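Local coordinates for protein glycosyl hydrolase family 88 (Pedobacter heparinus, PDB 3WIW) that hydrolyses unsaturated glucuronyl saccharides with specificity for heparin, using an alpha6/alpha6-barrel, at residues Ala245-Ala249 and Asp305-Ala309; Ile173-Met177 and Trp250-Tyr255; Phe355-Val361 and Thr372-Asp378. All coordinates share one frame; numbering follows the deposited sequence.

Contact 1. Residues Ala245-Ala249 and Asp305-Ala309; sequences ARGQA and DASAA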
loop_
_atom_site.group_PDB
_atom_site.type_symbol
_atom_site.label_atom_id
_atom_site.label_comp_id
_atom_site.label_asym_id
_atom_site.label_seq_id
_atom_site.Cartn_x
_atom_site.Cartn_y
_atom_site.Cartn_z
ATOM N N ALA A 245 1.593 -1.098 13.059
ATOM C CA ALA A 245 2.340 -0.073 12.305
ATOM C C ALA A 245 1.876 0.054 10.856
ATOM O O ALA A 245 1.679 1.184 10.366
ATOM C CB ALA A 245 3.836 -0.324 12.364
ATOM N N ARG A 246 1.706 -1.061 10.149
ATOM C CA ARG A 246 1.260 -0.969 8.768
ATOM C C ARG A 246 -0.146 -0.353 8.693
ATOM O O ARG A 246 -0.443 0.405 7.782
ATOM C CB ARG A 246 1.390 -2.304 8.021
ATOM C CG ARG A 246 1.031 -2.168 6.545
ATOM C CD ARG A 246 1.481 -3.370 5.728
ATOM N NE ARG A 246 0.831 -4.630 6.100
ATOM C CZ ARG A 246 1.414 -5.600 6.815
ATOM N NH1 ARG A 246 2.641 -5.452 7.313
ATOM N NH2 ARG A 246 0.746 -6.720 7.076
ATOM N N GLY A 247 -0.983 -0.632 9.679
ATOM C CA GLY A 247 -2.280 0.019 9.751
ATOM C C GLY A 247 -2.178 1.523 9.908
ATOM O O GLY A 247 -2.938 2.263 9.274
ATOM N N GLN A 248 -1.263 1.986 10.758
ATOM C CA GLN A 248 -1.082 3.432 10.898
ATOM C C GLN A 248 -0.660 4.018 9.546
ATOM O O GLN A 248 -1.147 5.096 9.160
ATOM C CB GLN A 248 -0.029 3.781 11.956
ATOM C CG GLN A 248 -0.203 3.107 13.324
ATOM C CD GLN A 248 -1.646 3.173 13.843
ATOM O OE1 GLN A 248 -2.167 4.242 14.186
ATOM N NE2 GLN A 248 -2.288 2.014 13.925
ATOM N N ALA A 249 0.223 3.302 8.842
ATOM C CA ALA A 249 0.706 3.712 7.526
ATOM C C ALA A 249 -0.444 3.763 6.511
ATOM O O ALA A 249 -0.556 4.741 5.767
ATOM C CB ALA A 249 1.774 2.763 7.033
ATOM N N ASP A 305 9.113 -3.427 10.615
ATOM C CA ASP A 305 8.288 -3.731 9.454
ATOM C C ASP A 305 8.605 -2.740 8.342
ATOM O O ASP A 305 8.050 -1.604 8.290
ATOM C CB ASP A 305 6.799 -3.682 9.831
ATOM C CG ASP A 305 5.891 -4.026 8.666
ATOM O OD1 ASP A 305 6.383 -4.657 7.683
ATOM O OD2 ASP A 305 4.683 -3.680 8.720
ATOM N N ALA A 306 9.477 -3.176 7.433
ATOM C CA ALA A 306 9.881 -2.330 6.318
ATOM C C ALA A 306 8.679 -1.897 5.471
ATOM O O ALA A 306 8.681 -0.786 4.948
ATOM C CB ALA A 306 10.910 -3.023 5.445
ATOM N N SER A 307 7.655 -2.747 5.316
ATOM C CA SER A 307 6.512 -2.397 4.471
ATOM C C SER A 307 5.820 -1.152 5.021
ATOM O O SER A 307 5.455 -0.249 4.259
ATOM C CB SER A 307 5.547 -3.579 4.341
ATOM O OG SER A 307 4.838 -3.843 5.536
ATOM N N ALA A 308 5.656 -1.075 6.343
ATOM C CA ALA A 308 5.070 0.116 6.958
ATOM C C ALA A 308 5.930 1.346 6.661
ATOM O O ALA A 308 5.395 2.431 6.379
ATOM C CB ALA A 308 4.890 -0.076 8.461
ATOM N N ALA A 309 7.257 1.211 6.797
ATOM C CA ALA A 309 8.171 2.323 6.499
ATOM C C ALA A 309 7.990 2.792 5.061
ATOM O O ALA A 309 7.972 3.998 4.817
ATOM C CB ALA A 309 9.607 1.927 6.723
HETATM O O HOH W 1 3.135 -3.543 10.866
#

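Contact 2. Residues Ile173-Met177 and Trp250-Tyr255; sequences IDNLM and WGLYGY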
loop_
_atom_site.group_PDB
_atom_site.type_symbol
_atom_site.label_atom_id
_atom_site.label_comp_id
_atom_site.label_asym_id
_atom_site.label_seq_id
_atom_site.Cartn_x
_atom_site.Cartn_y
_atom_site.Cartn_z
ATOM N N ILE A 173 -8.812 -0.856 8.333
ATOM C CA ILE A 173 -8.133 0.380 7.987
ATOM C C ILE A 173 -7.513 0.282 6.571
ATOM O O ILE A 173 -7.463 1.289 5.828
ATOM C CB ILE A 173 -7.087 0.752 9.081
ATOM C CG1 ILE A 173 -6.620 2.194 8.921
ATOM C CG2 ILE A 173 -5.865 -0.196 9.053
ATOM C CD1 ILE A 173 -7.671 3.251 9.317
ATOM N N ASP A 174 -7.045 -0.918 6.200
ATOM C CA ASP A 174 -6.415 -1.144 4.889
ATOM C C ASP A 174 -7.365 -0.760 3.736
ATOM O O ASP A 174 -6.914 -0.449 2.629
ATOM C CB ASP A 174 -6.000 -2.609 4.684
ATOM C CG ASP A 174 -5.505 -3.324 5.952
ATOM O OD1 ASP A 174 -6.087 -3.179 7.053
ATOM O OD2 ASP A 174 -4.570 -4.134 5.798
ATOM N N ASN A 175 -8.674 -0.810 3.988
ATOM C CA ASN A 175 -9.697 -0.523 2.975
ATOM C C ASN A 175 -9.546 0.922 2.457
ATOM O O ASN A 175 -9.961 1.203 1.325
ATOM C CB ASN A 175 -11.087 -0.797 3.578
ATOM C CG ASN A 175 -12.204 -1.106 2.557
ATOM O OD1 ASN A 175 -13.067 -1.958 2.851
ATOM N ND2 ASN A 175 -12.222 -0.425 1.404
ATOM N N LEU A 176 -8.953 1.829 3.244
ATOM C CA LEU A 176 -8.679 3.180 2.715
ATOM C C LEU A 176 -7.884 3.125 1.410
ATOM O O LEU A 176 -8.075 3.958 0.516
ATOM C CB LEU A 176 -7.949 4.064 3.732
ATOM C CG LEU A 176 -8.786 4.475 4.946
ATOM C CD1 LEU A 176 -7.833 4.956 6.037
ATOM C CD2 LEU A 176 -9.806 5.559 4.583
ATOM N N MET A 177 -6.945 2.185 1.312
ATOM C CA MET A 177 -6.064 2.135 0.142
ATOM C C MET A 177 -6.851 1.789 -1.103
ATOM O O MET A 177 -6.527 2.264 -2.194
ATOM C CB MET A 177 -4.955 1.110 0.372
ATOM C CG MET A 177 -4.079 1.434 1.583
ATOM S SD MET A 177 -3.109 2.939 1.385
ATOM C CE MET A 177 -2.003 2.399 0.069
ATOM N N TRP A 250 -1.305 2.744 6.479
ATOM C CA TRP A 250 -2.440 2.765 5.539
ATOM C C TRP A 250 -3.332 3.974 5.816
ATOM O O TRP A 250 -3.865 4.573 4.889
ATOM C CB TRP A 250 -3.295 1.530 5.702
ATOM C CG TRP A 250 -2.742 0.181 5.337
ATOM C CD1 TRP A 250 -3.072 -0.991 5.986
ATOM C CD2 TRP A 250 -1.918 -0.207 4.211
ATOM N NE1 TRP A 250 -2.465 -2.057 5.380
ATOM C CE2 TRP A 250 -1.772 -1.615 4.275
ATOM C CE3 TRP A 250 -1.259 0.492 3.179
ATOM C CZ2 TRP A 250 -1.043 -2.355 3.319
ATOM C CZ3 TRP A 250 -0.514 -0.248 2.228
ATOM C CH2 TRP A 250 -0.411 -1.660 2.319
ATOM N N GLY A 251 -3.525 4.339 7.091
ATOM C CA GLY A 251 -4.297 5.523 7.441
ATOM C C GLY A 251 -3.661 6.795 6.908
ATOM O O GLY A 251 -4.336 7.605 6.259
ATOM N N LEU A 252 -2.370 6.977 7.180
ATOM C CA LEU A 252 -1.664 8.158 6.688
ATOM C C LEU A 252 -1.795 8.268 5.161
ATOM O O LEU A 252 -2.146 9.324 4.614
ATOM C CB LEU A 252 -0.190 8.086 7.075
ATOM C CG LEU A 252 0.666 9.228 6.540
ATOM C CD1 LEU A 252 0.203 10.598 7.067
ATOM C CD2 LEU A 252 2.148 8.979 6.869
ATOM N N TYR A 253 -1.475 7.175 4.480
ATOM C CA TYR A 253 -1.531 7.151 3.032
ATOM C C TYR A 253 -2.969 7.393 2.547
ATOM O O TYR A 253 -3.184 8.155 1.603
ATOM C CB TYR A 253 -1.011 5.813 2.552
ATOM C CG TYR A 253 -0.681 5.691 1.088
ATOM C CD1 TYR A 253 -1.685 5.732 0.113
ATOM C CD2 TYR A 253 0.634 5.484 0.667
ATOM C CE1 TYR A 253 -1.395 5.549 -1.235
ATOM C CE2 TYR A 253 0.939 5.313 -0.678
ATOM C CZ TYR A 253 -0.085 5.333 -1.622
ATOM O OH TYR A 253 0.203 5.121 -2.950
ATOM N N GLY A 254 -3.935 6.720 3.178
ATOM C CA GLY A 254 -5.336 6.798 2.786
ATOM C C GLY A 254 -5.817 8.248 2.759
ATOM O O GLY A 254 -6.549 8.635 1.836
ATOM N N TYR A 255 -5.424 9.051 3.752
ATOM C CA TYR A 255 -5.902 10.444 3.828
ATOM C C TYR A 255 -5.096 11.377 2.939
ATOM O O TYR A 255 -5.662 12.319 2.393
ATOM C CB TYR A 255 -6.061 10.939 5.292
ATOM C CG TYR A 255 -7.246 10.217 5.862
ATOM C CD1 TYR A 255 -8.530 10.604 5.492
ATOM C CD2 TYR A 255 -7.098 9.062 6.628
ATOM C CE1 TYR A 255 -9.644 9.913 5.921
ATOM C CE2 TYR A 255 -8.205 8.353 7.054
ATOM C CZ TYR A 255 -9.476 8.776 6.682
ATOM O OH TYR A 255 -10.557 8.046 7.097
#

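Contact 3. Residues Phe355-Val361 and Thr372-Asp378; sequences FILKHSV and TPLNYAD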
loop_
_atom_site.group_PDB
_atom_site.type_symbol
_atom_site.label_atom_id
_atom_site.label_comp_id
_atom_site.label_asym_id
_atom_site.label_seq_id
_atom_site.Cartn_x
_atom_site.Cartn_y
_atom_site.Cartn_z
ATOM N N PHE A 355 13.497 -10.310 -4.537
ATOM C CA PHE A 355 12.794 -9.206 -3.912
ATOM C C PHE A 355 13.757 -8.053 -3.658
ATOM O O PHE A 355 14.955 -8.259 -3.464
ATOM C CB PHE A 355 12.169 -9.624 -2.593
ATOM C CG PHE A 355 11.021 -10.576 -2.738
ATOM C CD1 PHE A 355 9.744 -10.107 -3.010
ATOM C CD2 PHE A 355 11.206 -11.947 -2.599
ATOM C CE1 PHE A 355 8.654 -10.984 -3.134
ATOM C CE2 PHE A 355 10.138 -12.829 -2.712
ATOM C CZ PHE A 355 8.853 -12.354 -2.985
ATOM N N ILE A 356 13.225 -6.847 -3.598
ATOM C CA ILE A 356 14.054 -5.649 -3.485
ATOM C C ILE A 356 14.429 -5.339 -2.021
ATOM O O ILE A 356 15.588 -5.125 -1.722
ATOM C CB ILE A 356 13.347 -4.454 -4.139
ATOM C CG1 ILE A 356 13.150 -4.719 -5.651
ATOM C CG2 ILE A 356 14.132 -3.173 -3.911
ATOM C CD1 ILE A 356 12.222 -3.760 -6.362
ATOM N N LEU A 357 13.453 -5.320 -1.113
ATOM C CA LEU A 357 13.685 -5.045 0.304
ATOM C C LEU A 357 13.599 -6.299 1.166
ATOM O O LEU A 357 13.011 -7.317 0.776
ATOM C CB LEU A 357 12.656 -4.052 0.824
ATOM C CG LEU A 357 12.697 -2.638 0.258
ATOM C CD1 LEU A 357 11.656 -1.777 0.976
ATOM C CD2 LEU A 357 14.075 -2.029 0.392
ATOM N N LYS A 358 14.193 -6.194 2.351
ATOM C CA LYS A 358 14.110 -7.224 3.386
ATOM C C LYS A 358 13.293 -6.726 4.584
ATOM O O LYS A 358 12.932 -5.543 4.659
ATOM C CB LYS A 358 15.522 -7.558 3.852
ATOM C CG LYS A 358 16.373 -8.164 2.744
ATOM C CD LYS A 358 17.840 -8.345 3.171
ATOM C CE LYS A 358 18.608 -7.022 3.254
ATOM N NZ LYS A 358 19.955 -7.216 3.893
ATOM N N HIS A 359 12.977 -7.626 5.514
ATOM C CA HIS A 359 12.526 -7.222 6.871
ATOM C C HIS A 359 11.126 -6.608 6.977
ATOM O O HIS A 359 10.956 -5.594 7.662
ATOM C CB HIS A 359 13.534 -6.294 7.570
ATOM C CG HIS A 359 14.943 -6.792 7.555
ATOM N ND1 HIS A 359 15.307 -8.042 8.013
ATOM C CD2 HIS A 359 16.087 -6.190 7.153
ATOM C CE1 HIS A 359 16.618 -8.182 7.898
ATOM N NE2 HIS A 359 17.109 -7.079 7.349
ATOM N N SER A 360 10.140 -7.198 6.300
ATOM C CA SER A 360 8.737 -6.886 6.589
ATOM C C SER A 360 8.113 -7.917 7.525
ATOM O O SER A 360 8.669 -9.009 7.722
ATOM C CB SER A 360 7.907 -6.770 5.309
ATOM O OG SER A 360 8.257 -5.582 4.626
ATOM N N VAL A 361 6.965 -7.557 8.099
ATOM C CA VAL A 361 6.239 -8.479 8.982
ATOM C C VAL A 361 4.786 -8.529 8.518
ATOM O O VAL A 361 4.075 -7.504 8.570
ATOM C CB VAL A 361 6.299 -8.002 10.453
ATOM C CG1 VAL A 361 5.418 -8.886 11.357
ATOM C CG2 VAL A 361 7.731 -7.997 10.973
ATOM N N THR A 372 10.563 -11.065 6.528
ATOM C CA THR A 372 10.688 -11.586 5.175
ATOM C C THR A 372 10.464 -10.429 4.214
ATOM O O THR A 372 9.756 -9.469 4.545
ATOM C CB THR A 372 9.562 -12.671 4.861
ATOM O OG1 THR A 372 9.508 -12.943 3.448
ATOM C CG2 THR A 372 8.181 -12.175 5.215
ATOM N N PRO A 373 11.052 -10.505 3.013
ATOM C CA PRO A 373 10.551 -9.608 1.973
ATOM C C PRO A 373 9.060 -9.833 1.711
ATOM O O PRO A 373 8.538 -10.936 1.904
ATOM C CB PRO A 373 11.324 -10.050 0.736
ATOM C CG PRO A 373 11.628 -11.471 0.993
ATOM C CD PRO A 373 11.981 -11.505 2.461
ATOM N N LEU A 374 8.382 -8.776 1.277
ATOM C CA LEU A 374 6.990 -8.851 0.873
ATOM C C LEU A 374 6.808 -8.015 -0.369
ATOM O O LEU A 374 7.350 -6.907 -0.489
ATOM C CB LEU A 374 6.088 -8.374 2.006
ATOM C CG LEU A 374 5.581 -9.523 2.920
ATOM C CD1 LEU A 374 5.120 -8.999 4.268
ATOM C CD2 LEU A 374 4.421 -10.232 2.171
ATOM N N ASN A 375 6.033 -8.539 -1.315
ATOM C CA ASN A 375 5.857 -7.856 -2.582
ATOM C C ASN A 375 5.328 -6.419 -2.454
ATOM O O ASN A 375 5.785 -5.523 -3.179
ATOM C CB ASN A 375 5.041 -8.709 -3.558
ATOM C CG ASN A 375 3.657 -9.123 -3.032
ATOM O OD1 ASN A 375 3.142 -8.594 -2.027
ATOM N ND2 ASN A 375 3.038 -10.081 -3.729
ATOM N N TYR A 376 4.461 -6.150 -1.483
ATOM C CA TYR A 376 3.960 -4.785 -1.341
ATOM C C TYR A 376 4.966 -3.829 -0.725
ATOM O O TYR A 376 4.908 -2.629 -1.000
ATOM C CB TYR A 376 2.622 -4.709 -0.617
ATOM C CG TYR A 376 2.518 -5.477 0.691
ATOM C CD1 TYR A 376 2.872 -4.887 1.912
ATOM C CD2 TYR A 376 2.014 -6.781 0.712
ATOM C CE1 TYR A 376 2.742 -5.576 3.107
ATOM C CE2 TYR A 376 1.861 -7.491 1.910
ATOM C CZ TYR A 376 2.230 -6.873 3.105
ATOM O OH TYR A 376 2.079 -7.520 4.313
ATOM N N ALA A 377 5.912 -4.330 0.077
ATOM C CA ALA A 377 7.004 -3.453 0.533
ATOM C C ALA A 377 7.767 -2.940 -0.679
ATOM O O ALA A 377 8.073 -1.748 -0.776
ATOM C CB ALA A 377 7.926 -4.171 1.467
ATOM N N ASP A 378 8.035 -3.820 -1.641
ATOM C CA ASP A 378 8.781 -3.409 -2.827
ATOM C C ASP A 378 7.981 -2.399 -3.665
ATOM O O ASP A 378 8.566 -1.425 -4.172
ATOM C CB ASP A 378 9.139 -4.606 -3.711
ATOM C CG ASP A 378 10.116 -5.574 -3.068
ATOM O OD1 ASP A 378 10.640 -5.309 -1.968
ATOM O OD2 ASP A 378 10.410 -6.608 -3.704
HETATM O O HOH W 2 10.336 -6.710 0.423
#

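Contact 1. Residues Ala245-Ala249 and Asp305-Ala309
Arg246 reaches from the first turn of helix 245-262 to Asp305 and Ser307 at the start of helix 306-322; predicted to bind substrate, it is held close to Trp250 and Asp174 of the active site. Its CG lies anti to the backbone N (chi1 -175°) and the chain bends at chi3, which brings NH1 to Asp305 OD2 at 3.0 Å. The carboxylate lies at the guanidinium edge, yet the two planes stand nearly perpendicular, and the hydrogen bond within this salt bridge is weak. NH1 also donates to Ser307 OG at 3.3 Å, with OG tilted 31° out of the guanidinium plane. NH1 is held as well by Val361 O, and NH2 by Gly362 O. A leucine in place of Arg246 would probably leave Asp305 without its charged mate and those two carbonyls without these donors.

Asp305 suits the N-cap position: OD1 receives a weak capping bond from Ser307 N and a firmer one, 2.8 Å, from Ser307 OG, besides accepting from Val361 N. A water donates a hydrogen bond to Asp305 OD2 at 2.6 Å and accepts from Arg246 N at 3.0 Å, satisfying an amide that the helix's first turn cannot.

Ala308 CB packs 3.7 Å from Arg246 N and 4.1 Å from Ala245 CB; small alanines permit the 4.4 Å spacing of Arg246 CA and Ala308 CA. Ser307 also touches Tyr376 and Ala377 of helix 375-392, and Asp305 touches Ser360 of strand 360-361, so this buried joint lies where two barrel helices meet that helix and strand.

Contact 2. Residues Ile173-Met177 and Trp250-Tyr255
The active site of the alpha6/alpha6-barrel includes this contact, in which Asp174, the predicted proton donor, meets Trp250, a predicted substrate-binding residue. A bound EPE molecule lies about 3 Å from the side chain of Asp174 at their nearest atoms. Trp250 NE1 donates to Asp174 OD2 at 3.0 Å, but at an N-H...O angle of only 121° the bond is weak, and the carboxylate and indole planes stand 45° apart. The firmer hold on this carboxylate comes from His218, whose NE2 bonds OD1. Ile173 CG2 approaches the indole edge near its plane.

Alongside, the start of helix 175-188 packs against helix 245-262. A glycine fits at Gly254 because Leu176 CB sits 3.9 Å from Gly254 CA; a beta carbon there would run into the leucine. Leu176 CD1 lies 3.8 Å from Gly251 CA, and the same methyl reaches Tyr255 CE2 at 3.6 Å. The hydroxyl of Tyr255 bonds the carbonyl of Ala202, so the ring spans from the leucine to helix 192-208.

Methionine is flexible enough to fill the wedge between two aromatic rings. Bends at chi2 and chi3 fold Met177 so that CG lies 3.4 Å from Trp250 CE3, while SD makes oblique Met-aromatic contacts with both Trp250 and Tyr253. Tyr253 is held at its far end by Glu383. Over one face of its ring lies Met177 CE, a CH-pi contact with the methyl carbon 3.5 Å from the centroid.

Contact 3. Residues Phe355-Val361 and Thr372-Asp378
Ser360 and Thr372 form an antiparallel hydrogen-bonded pair, Ser360 N to Thr372 O at 2.9 Å and Thr372 N to Ser360 O at 3.0 Å; the second bond meets its carbonyl in plane on a lone pair, whereas the first donor stands above the carbonyl plane. This single antiparallel bridge closes a short loop and leads into the first turn of helix 375-392, with Leu374 at the N-cap. Before Ser360 in the chain, residues 355-357 run over that turn, where the Asp378 side chain receives the amides of Ile356 and Leu357.

With CG anti to the carbonyl carbon (chi1 -66°), Asp378 presents both carboxylate oxygens to these backbone amides. Ile356 N points almost straight at OD2, 2.8 Å away, coming from above the carboxylate plane, and Leu357 N meets OD1 on its syn side at 2.9 Å. A water adds a link, accepting from Leu374 N and lying within hydrogen-bonding distance of both Leu357 O and Asp378 OD1. An aspartate is apt here, being short and offering two acceptors to consecutive amides.

Apolar groups close the sides. The Phe355 ring crosses Pro373 at about a right angle, CB to CB 3.5 Å, although the proline is modelled in two conformers and the detail is less certain; Asp378 OD2 lies at the ring's edge. Leu374 CD1 rests 3.7 Å from Ser360 CB, and the small Ala377 leaves room for Ser360 OG, 3.5 Å from its CB, which accepts weakly from Ser307 N. Thr372 OG1 donates to the carbonyl of the next residue, Pro373 O, at 2.7 Å, and accepts from Val59 N.

Phe355 and Pro373 lean on strand 55-59, Ile356 touches Tyr381 and Leu382 farther along helix 375-392, and Ser360 packs on Ala306 of helix 306-322.

In the fold
From the N terminus, residues 173-177 open contact 2 and 245-249 open contact 1 before 250-255 close contact 2; 305-309 then close contact 1. The two loops therefore cross, sharing helix 245-262, which is tied to the start of helix 175-188 by one and to helix 306-322 by the other. They also touch, Gly247 CA lying 3.7 Å from Ile173 CG2. Contact 3 follows in series, closing a short loop of ten residues and joining strand 360-361 to helix 375-392. It meets contact 1 through Val361 O with Arg246 NH1, His359 O with Ala306 N, and Ser360 OG beside Ser307 N, but it does not touch contact 2, whose centre is about 19 Å from its own.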